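Local coordinates for putative hemin storage protein (PDB 6AU1) that cleaves deacetylated poly-beta-1,6-N-acetylglucosamine, a biofilm polysaccharide, through the glycoside hydrolase domain that this chain represents, at residues L14-D19 with D337-N342. Sequence-based numbering, arbitrary orientation.
Sequences LDYIYD and DDFIAN. With SO4 (sulfate ion), chain C.
Asp337, whose backbone touches Tyr16 across the contact, has its carboxylate oxygen OD1 gripped twice, by a salt bridge from Arg35 NH2 and a hydrogen bond with Tyr334 OH; the former ties the loop to helix 22-39. The backbone O of Asp337 meets the edge of the Tyr16 ring, lying near the ring plane and 3.4 Å from CD2. An aromatic ring suits this place because its C-H edge can lie against a carbonyl, and the same edge continues along the backbone to CA of Asp338. The apolar part of the contact is built round Phe339. Its CG sits between the backbone N and the carbonyl carbon (chi1 42°), a choice that carries the ring tip toward the short helix. There CZ touches both CB of Tyr16, at 3.5 Å, and CG1 of Ile17, also at 3.5 Å. The side chains of Ile17 and Phe339 cross nearly at right angles, and the branched isoleucine offers a flank of methylene to the aromatic tip. Farther out, Ile340 brings CD1 to 4.2 Å from the carbonyl O of Tyr16. Tyr18 OH donates to sulfate O4 (2.6 Å), which lies at the ring edge near its plane; the ion, probably from the crystallisation liquor, also bonds Arg71 NH2. In this TIM-barrel-like fold, the contact joins the short helix 14-17 after strand 8-12 to the loop after the adjacent parallel strand 332-335, with helix 22-39 alongside Phe339 and Ile340 and helix 75-86 meeting Ile17.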
# COMPACT_ATOMS: atom_id res chain seq x y z
N LEU A 14 8.80 3.56 -9.11
CA LEU A 14 9.18 4.55 -10.13
C LEU A 14 10.41 5.33 -9.66
O LEU A 14 11.12 5.93 -10.48
CB LEU A 14 8.04 5.51 -10.43
CG LEU A 14 7.43 5.35 -11.82
CD1 LEU A 14 7.04 3.92 -12.03
CD2 LEU A 14 6.23 6.25 -12.05
N ASP A 15 10.65 5.35 -8.35
CA ASP A 15 11.87 5.97 -7.82
C ASP A 15 13.12 5.26 -8.37
O ASP A 15 14.19 5.86 -8.43
CB ASP A 15 11.90 5.95 -6.29
CG ASP A 15 10.83 6.82 -5.66
OD1 ASP A 15 10.40 7.81 -6.30
OD2 ASP A 15 10.42 6.53 -4.52
N TYR A 16 12.98 4.00 -8.78
CA TYR A 16 14.11 3.26 -9.36
C TYR A 16 14.27 3.56 -10.85
O TYR A 16 15.36 3.40 -11.40
CB TYR A 16 13.93 1.74 -9.19
CG TYR A 16 14.21 1.12 -7.83
CD1 TYR A 16 14.36 1.89 -6.68
CD2 TYR A 16 14.31 -0.27 -7.71
CE1 TYR A 16 14.60 1.29 -5.44
CE2 TYR A 16 14.56 -0.87 -6.47
CZ TYR A 16 14.70 -0.10 -5.35
OH TYR A 16 14.94 -0.71 -4.14
N ILE A 17 13.18 3.95 -11.49
CA ILE A 17 13.20 4.26 -12.93
C ILE A 17 13.69 5.68 -13.18
O ILE A 17 14.49 5.93 -14.09
CB ILE A 17 11.79 4.11 -13.55
CG1 ILE A 17 11.26 2.68 -13.33
CG2 ILE A 17 11.80 4.52 -15.04
CD1 ILE A 17 9.83 2.47 -13.78
N TYR A 18 13.18 6.62 -12.37
CA TYR A 18 13.49 8.04 -12.54
C TYR A 18 14.98 8.32 -12.66
O TYR A 18 15.78 7.76 -11.91
CB TYR A 18 12.92 8.86 -11.36
CG TYR A 18 13.37 10.31 -11.45
CD1 TYR A 18 12.76 11.17 -12.35
CD2 TYR A 18 14.42 10.79 -10.69
CE1 TYR A 18 13.18 12.49 -12.47
CE2 TYR A 18 14.85 12.11 -10.80
CZ TYR A 18 14.22 12.96 -11.69
OH TYR A 18 14.63 14.27 -11.83
N ASP A 19 15.35 9.20 -13.59
CA ASP A 19 16.71 9.72 -13.65
C ASP A 19 16.67 11.11 -14.28
O ASP A 19 15.93 11.34 -15.23
CB ASP A 19 17.64 8.79 -14.44
CG ASP A 19 19.12 9.07 -14.18
OD1 ASP A 19 19.63 10.09 -14.68
OD2 ASP A 19 19.77 8.28 -13.48
N ASP A 337 11.26 -4.74 -7.23
CA ASP A 337 12.03 -5.28 -8.34
C ASP A 337 13.23 -4.38 -8.59
O ASP A 337 13.08 -3.19 -8.93
CB ASP A 337 11.18 -5.40 -9.59
CG ASP A 337 11.84 -6.27 -10.64
OD1 ASP A 337 11.92 -7.49 -10.39
OD2 ASP A 337 12.31 -5.74 -11.66
N ASP A 338 14.43 -4.92 -8.38
CA ASP A 338 15.65 -4.17 -8.64
C ASP A 338 16.11 -4.52 -10.05
O ASP A 338 17.04 -5.32 -10.24
CB ASP A 338 16.73 -4.52 -7.60
CG ASP A 338 17.94 -3.60 -7.67
OD1 ASP A 338 18.03 -2.75 -8.58
OD2 ASP A 338 18.82 -3.76 -6.80
N PHE A 339 15.44 -3.94 -11.04
CA PHE A 339 15.64 -4.35 -12.43
C PHE A 339 17.02 -4.00 -12.97
O PHE A 339 17.52 -4.66 -13.87
CB PHE A 339 14.55 -3.75 -13.32
CG PHE A 339 14.22 -2.32 -13.00
CD1 PHE A 339 14.94 -1.29 -13.58
CD2 PHE A 339 13.20 -2.01 -12.10
CE1 PHE A 339 14.65 0.02 -13.29
CE2 PHE A 339 12.92 -0.69 -11.81
CZ PHE A 339 13.64 0.32 -12.40
N ILE A 340 17.65 -2.97 -12.41
CA ILE A 340 18.98 -2.60 -12.87
C ILE A 340 20.04 -3.61 -12.41
O ILE A 340 21.00 -3.90 -13.13
CB ILE A 340 19.36 -1.18 -12.40
CG1 ILE A 340 18.35 -0.17 -12.93
CG2 ILE A 340 20.76 -0.81 -12.86
CD1 ILE A 340 18.76 1.28 -12.72
N ALA A 341 19.87 -4.15 -11.21
CA ALA A 341 20.84 -5.12 -10.69
C ALA A 341 20.41 -6.56 -10.95
O ALA A 341 21.04 -7.50 -10.46
CB ALA A 341 21.06 -4.91 -9.20
N ASN A 342 19.33 -6.72 -11.72
CA ASN A 342 18.77 -8.03 -12.02
C ASN A 342 18.45 -8.82 -10.77
O ASN A 342 18.77 -10.00 -10.65
CB ASN A 342 19.71 -8.83 -12.92
CG ASN A 342 19.98 -8.14 -14.24
OD1 ASN A 342 21.13 -7.92 -14.62
ND2 ASN A 342 18.91 -7.78 -14.95
S SO4 C . 15.34 15.29 -8.52
O1 SO4 C . 13.89 15.22 -8.68
O2 SO4 C . 15.79 14.28 -7.57
O3 SO4 C . 15.70 16.63 -8.02
O4 SO4 C . 16.00 15.06 -9.81